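PDB 5OHU: soluble lytic murein transglycosylase from Pseudomonas aeruginosa, which probably cleaves the glycan strands of bacterial peptidoglycan as a lytic transglycosylase, acting at chain ends and within chains. Local coordinates for residues V385-D397 against Q463-P475. Residues are numbered along the deposited sequence; the frame is centred on the assembly and turned at random.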
loop_
_atom_site.group_PDB
_atom_site.type_symbol
_atom_site.label_atom_id
_atom_site.label_comp_id
_atom_site.label_asym_id
_atom_site.label_seq_id
_atom_site.Cartn_x
_atom_site.Cartn_y
_atom_site.Cartn_z
ATOM N N VAL A 385 27.453 -7.166 -18.729
ATOM C CA VAL A 385 28.482 -6.556 -17.893
ATOM C C VAL A 385 28.163 -6.923 -16.453
ATOM O O VAL A 385 27.017 -7.289 -16.136
ATOM C CB VAL A 385 28.564 -5.026 -18.105
ATOM C CG1 VAL A 385 28.850 -4.710 -19.585
ATOM C CG2 VAL A 385 27.300 -4.352 -17.630
ATOM N N PRO A 386 29.157 -6.899 -15.562
ATOM C CA PRO A 386 28.889 -7.187 -14.146
ATOM C C PRO A 386 27.848 -6.248 -13.553
ATOM O O PRO A 386 27.667 -5.114 -14.001
ATOM C CB PRO A 386 30.257 -6.989 -13.471
ATOM C CG PRO A 386 31.256 -7.230 -14.558
ATOM C CD PRO A 386 30.597 -6.723 -15.824
ATOM N N TYR A 387 27.159 -6.740 -12.524
ATOM C CA TYR A 387 26.204 -5.928 -11.774
ATOM C C TYR A 387 26.918 -4.930 -10.860
ATOM O O TYR A 387 28.058 -5.135 -10.444
ATOM C CB TYR A 387 25.297 -6.808 -10.917
ATOM C CG TYR A 387 24.486 -7.820 -11.688
ATOM C CD1 TYR A 387 23.947 -7.510 -12.936
ATOM C CD2 TYR A 387 24.241 -9.084 -11.161
ATOM C CE1 TYR A 387 23.198 -8.439 -13.642
ATOM C CE2 TYR A 387 23.486 -10.012 -11.852
ATOM C CZ TYR A 387 22.963 -9.684 -13.090
ATOM O OH TYR A 387 22.220 -10.610 -13.780
ATOM N N LYS A 388 26.213 -3.849 -10.526
ATOM C CA LYS A 388 26.682 -2.870 -9.542
ATOM C C LYS A 388 26.261 -3.340 -8.149
ATOM O O LYS A 388 25.072 -3.317 -7.819
ATOM C CB LYS A 388 26.103 -1.492 -9.860
ATOM C CG LYS A 388 26.764 -0.306 -9.159
ATOM C CD LYS A 388 25.897 0.950 -9.292
ATOM C CE LYS A 388 26.660 2.230 -8.946
ATOM N NZ LYS A 388 27.113 2.274 -7.524
ATOM N N LEU A 389 27.227 -3.765 -7.326
ATOM C CA LEU A 389 26.933 -4.377 -6.026
ATOM C C LEU A 389 27.737 -3.751 -4.889
ATOM O O LEU A 389 28.229 -4.457 -4.004
ATOM C CB LEU A 389 27.194 -5.878 -6.061
ATOM C CG LEU A 389 26.482 -6.620 -7.182
ATOM C CD1 LEU A 389 26.847 -8.097 -7.179
ATOM C CD2 LEU A 389 25.002 -6.414 -7.031
ATOM N N GLY A 390 27.866 -2.425 -4.865
ATOM C CA GLY A 390 28.614 -1.773 -3.800
ATOM C C GLY A 390 27.892 -1.673 -2.465
ATOM O O GLY A 390 26.804 -1.096 -2.388
ATOM N N ASN A 391 28.500 -2.214 -1.403
ATOM C CA ASN A 391 27.922 -2.236 -0.054
ATOM C C ASN A 391 28.591 -1.139 0.772
ATOM O O ASN A 391 29.648 -1.353 1.372
ATOM C CB ASN A 391 28.105 -3.614 0.574
ATOM C CG ASN A 391 27.536 -3.715 1.983
ATOM O OD1 ASN A 391 26.848 -2.812 2.469
ATOM N ND2 ASN A 391 27.818 -4.833 2.642
ATOM N N ARG A 392 27.953 0.030 0.823
ATOM C CA ARG A 392 28.554 1.252 1.362
ATOM C C ARG A 392 27.727 1.800 2.522
ATOM O O ARG A 392 26.711 2.481 2.297
ATOM C CB ARG A 392 28.686 2.287 0.239
ATOM C CG ARG A 392 28.847 3.757 0.635
ATOM C CD ARG A 392 30.095 4.042 1.458
ATOM N NE ARG A 392 30.234 5.477 1.711
ATOM C CZ ARG A 392 31.046 6.012 2.621
ATOM N NH1 ARG A 392 31.097 7.330 2.775
ATOM N NH2 ARG A 392 31.804 5.233 3.383
ATOM N N PRO A 393 28.098 1.514 3.771
ATOM C CA PRO A 393 27.429 2.165 4.905
ATOM C C PRO A 393 27.559 3.679 4.830
ATOM O O PRO A 393 28.634 4.220 4.564
ATOM C CB PRO A 393 28.163 1.604 6.126
ATOM C CG PRO A 393 28.752 0.318 5.657
ATOM C CD PRO A 393 29.097 0.528 4.211
ATOM N N ALA A 394 26.444 4.362 5.063
ATOM C CA ALA A 394 26.452 5.817 5.057
ATOM C C ALA A 394 27.339 6.345 6.179
ATOM O O ALA A 394 27.371 5.786 7.278
ATOM C CB ALA A 394 25.029 6.363 5.202
ATOM N N HIS A 395 28.087 7.411 5.894
ATOM C CA HIS A 395 28.841 8.049 6.961
ATOM C C HIS A 395 27.943 9.054 7.663
ATOM O O HIS A 395 27.344 9.928 7.026
ATOM C CB HIS A 395 30.097 8.761 6.479
ATOM C CG HIS A 395 30.521 9.863 7.397
ATOM N ND1 HIS A 395 30.230 11.191 7.166
ATOM C CD2 HIS A 395 31.134 9.822 8.604
ATOM C CE1 HIS A 395 30.707 11.927 8.157
ATOM N NE2 HIS A 395 31.257 11.119 9.045
ATOM N N ILE A 396 27.888 8.953 8.982
ATOM C CA ILE A 396 26.931 9.683 9.799
ATOM C C ILE A 396 27.696 10.724 10.605
ATOM O O ILE A 396 28.675 10.401 11.292
ATOM C CB ILE A 396 26.154 8.725 10.714
ATOM C CG1 ILE A 396 25.381 7.702 9.868
ATOM C CG2 ILE A 396 25.252 9.493 11.669
ATOM C CD1 ILE A 396 25.224 6.350 10.525
ATOM N N ASP A 397 27.270 11.972 10.492
ATOM C CA ASP A 397 27.728 13.032 11.374
ATOM C C ASP A 397 27.454 12.638 12.825
ATOM O O ASP A 397 26.302 12.334 13.164
ATOM C CB ASP A 397 26.993 14.322 11.021
ATOM C CG ASP A 397 27.519 15.533 11.763
ATOM O OD1 ASP A 397 28.534 15.425 12.481
ATOM O OD2 ASP A 397 26.891 16.604 11.626
ATOM N N GLN A 463 13.001 4.864 3.628
ATOM C CA GLN A 463 12.469 6.224 3.603
ATOM C C GLN A 463 13.554 7.213 3.211
ATOM O O GLN A 463 13.306 8.158 2.452
ATOM C CB GLN A 463 11.885 6.612 4.962
ATOM C CG GLN A 463 10.655 5.848 5.417
ATOM C CD GLN A 463 10.241 6.232 6.839
ATOM O OE1 GLN A 463 10.210 5.392 7.744
ATOM N NE2 GLN A 463 9.934 7.510 7.040
ATOM N N ALA A 464 14.769 7.005 3.717
ATOM C CA ALA A 464 15.892 7.875 3.407
ATOM C C ALA A 464 16.394 7.702 1.979
ATOM O O ALA A 464 17.223 8.504 1.531
ATOM C CB ALA A 464 17.027 7.610 4.387
ATOM N N GLN A 465 15.923 6.674 1.267
ATOM C CA GLN A 465 16.339 6.409 -0.109
ATOM C C GLN A 465 17.855 6.262 -0.209
ATOM O O GLN A 465 18.481 6.699 -1.175
ATOM C CB GLN A 465 15.826 7.491 -1.061
ATOM C CG GLN A 465 14.307 7.583 -1.110
ATOM C CD GLN A 465 13.791 8.055 -2.449
ATOM O OE1 GLN A 465 14.034 7.427 -3.479
ATOM N NE2 GLN A 465 13.068 9.167 -2.442
ATOM N N TYR A 466 18.448 5.647 0.806
ATOM C CA TYR A 466 19.875 5.350 0.814
ATOM C C TYR A 466 20.045 3.857 0.550
ATOM O O TYR A 466 19.992 3.033 1.461
ATOM C CB TYR A 466 20.517 5.753 2.128
ATOM C CG TYR A 466 21.995 5.537 2.082
ATOM C CD1 TYR A 466 22.816 6.425 1.403
ATOM C CD2 TYR A 466 22.574 4.425 2.677
ATOM C CE1 TYR A 466 24.178 6.229 1.337
ATOM C CE2 TYR A 466 23.931 4.219 2.617
ATOM C CZ TYR A 466 24.730 5.125 1.944
ATOM O OH TYR A 466 26.087 4.926 1.876
ATOM N N TRP A 467 20.300 3.515 -0.703
ATOM C CA TRP A 467 20.271 2.128 -1.132
ATOM C C TRP A 467 21.615 1.408 -1.019
ATOM O O TRP A 467 21.640 0.175 -1.120
ATOM C CB TRP A 467 19.775 2.064 -2.572
ATOM C CG TRP A 467 18.495 2.804 -2.781
ATOM C CD1 TRP A 467 18.300 3.886 -3.580
ATOM C CD2 TRP A 467 17.220 2.510 -2.184
ATOM N NE1 TRP A 467 16.985 4.284 -3.529
ATOM C CE2 TRP A 467 16.301 3.455 -2.680
ATOM C CE3 TRP A 467 16.770 1.538 -1.282
ATOM C CZ2 TRP A 467 14.955 3.463 -2.299
ATOM C CZ3 TRP A 467 15.424 1.539 -0.912
ATOM C CH2 TRP A 467 14.539 2.498 -1.417
ATOM N N ASP A 468 22.716 2.124 -0.792
ATOM C CA ASP A 468 24.037 1.512 -0.868
ATOM C C ASP A 468 24.426 0.734 0.383
ATOM O O ASP A 468 25.483 0.090 0.383
ATOM C CB ASP A 468 25.094 2.580 -1.151
ATOM C CG ASP A 468 24.755 3.422 -2.357
ATOM O OD1 ASP A 468 23.742 3.123 -3.024
ATOM O OD2 ASP A 468 25.500 4.382 -2.641
ATOM N N ASP A 469 23.623 0.756 1.442
ATOM C CA ASP A 469 23.954 0.002 2.649
ATOM C C ASP A 469 23.266 -1.351 2.553
ATOM O O ASP A 469 22.091 -1.496 2.900
ATOM C CB ASP A 469 23.547 0.750 3.913
ATOM C CG ASP A 469 24.137 0.129 5.173
ATOM O OD1 ASP A 469 24.269 -1.113 5.226
ATOM O OD2 ASP A 469 24.467 0.885 6.115
ATOM N N LEU A 470 24.014 -2.351 2.101
ATOM C CA LEU A 470 23.476 -3.680 1.880
ATOM C C LEU A 470 23.524 -4.553 3.124
ATOM O O LEU A 470 22.904 -5.621 3.140
ATOM C CB LEU A 470 24.226 -4.340 0.726
ATOM C CG LEU A 470 24.125 -3.574 -0.601
ATOM C CD1 LEU A 470 24.732 -4.407 -1.739
ATOM C CD2 LEU A 470 22.663 -3.258 -0.936
ATOM N N ASP A 471 24.243 -4.130 4.164
ATOM C CA ASP A 471 24.145 -4.820 5.442
ATOM C C ASP A 471 22.784 -4.568 6.080
ATOM O O ASP A 471 22.107 -5.504 6.522
ATOM C CB ASP A 471 25.282 -4.381 6.366
ATOM C CG ASP A 471 26.623 -5.017 5.989
ATOM O OD1 ASP A 471 26.751 -5.514 4.845
ATOM O OD2 ASP A 471 27.547 -5.015 6.831
ATOM N N ILE A 472 22.347 -3.309 6.104
ATOM C CA ILE A 472 21.053 -3.010 6.702
ATOM C C ILE A 472 19.928 -3.504 5.809
ATOM O O ILE A 472 18.964 -4.102 6.288
ATOM C CB ILE A 472 20.919 -1.505 6.995
ATOM C CG1 ILE A 472 21.906 -1.080 8.087
ATOM C CG2 ILE A 472 19.491 -1.180 7.424
ATOM C CD1 ILE A 472 21.620 0.293 8.640
ATOM N N ARG A 473 20.037 -3.285 4.498
ATOM C CA ARG A 473 18.934 -3.641 3.617
ATOM C C ARG A 473 18.769 -5.147 3.463
ATOM O O ARG A 473 17.689 -5.595 3.061
ATOM C CB ARG A 473 19.116 -2.992 2.240
ATOM C CG ARG A 473 18.843 -1.476 2.208
ATOM C CD ARG A 473 18.931 -0.917 0.783
ATOM N NE ARG A 473 17.906 -1.493 -0.089
ATOM C CZ ARG A 473 18.095 -1.798 -1.367
ATOM N NH1 ARG A 473 19.279 -1.592 -1.923
ATOM N NH2 ARG A 473 17.101 -2.327 -2.084
ATOM N N PHE A 474 19.795 -5.938 3.775
ATOM C CA PHE A 474 19.774 -7.380 3.527
ATOM C C PHE A 474 20.349 -8.135 4.724
ATOM O O PHE A 474 21.479 -8.626 4.705
ATOM C CB PHE A 474 20.492 -7.694 2.212
ATOM C CG PHE A 474 19.814 -7.052 1.045
ATOM C CD1 PHE A 474 18.583 -7.527 0.623
ATOM C CD2 PHE A 474 20.325 -5.907 0.453
ATOM C CE1 PHE A 474 17.895 -6.919 -0.413
ATOM C CE2 PHE A 474 19.638 -5.287 -0.601
ATOM C CZ PHE A 474 18.420 -5.793 -1.022
ATOM N N PRO A 475 19.556 -8.264 5.782
ATOM C CA PRO A 475 20.027 -8.990 6.963
ATOM C C PRO A 475 20.271 -10.466 6.673
ATOM O O PRO A 475 19.696 -11.057 5.750
ATOM C CB PRO A 475 18.880 -8.813 7.970
ATOM C CG PRO A 475 17.726 -8.269 7.191
ATOM C CD PRO A 475 18.285 -7.563 6.016
HETATM O O HOH W 1 24.167 3.423 6.811
#
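Asn391 and Pro393 lie along the backbone of 468-470, with CA atoms 5.1 Å apart between Asn391 and Leu470 and 4.7 Å between Pro393 and Asp469. Segment 385-397 runs extended, without regular secondary structure, across a turn that leads into the short, weakly bonded helical turn about 470-473. One backbone bond joins them, from Arg392 N to Asp468 O (2.5 Å). Asn391 suits its place because its amide can both accept and donate: a trans chi1 (180°) carries it out to Leu470 and Asp471, where OD1 accepts the hydrogen bond of Leu470 N (2.9 Å), the N lying above the carbonyl plane, while ND2 donates almost straight to Asp471 OD1, which lies in the amide plane. Asn391 thus binds at the first turn, where Asp469 is the N-cap, its OD1 accepting from Ile472 N. Tyr466, from the start of the turn, points toward the linker; its hydroxyl donates to Arg392 O (2.6 Å), and one ring face carries the small methyl of Ala394 in a CH-pi contact, CB 3.7 Å from the centroid. A water accepts from Ala394 N and donates to Asp469 OD2. Ala394 also touches Ile442 of helix 438-450, and Leu389 packs on helix 605-624, whose Lys624 forms a salt bridge with Asp471; the linker between helices 374-383 and 398-406 thus runs along the surface, touching both helices.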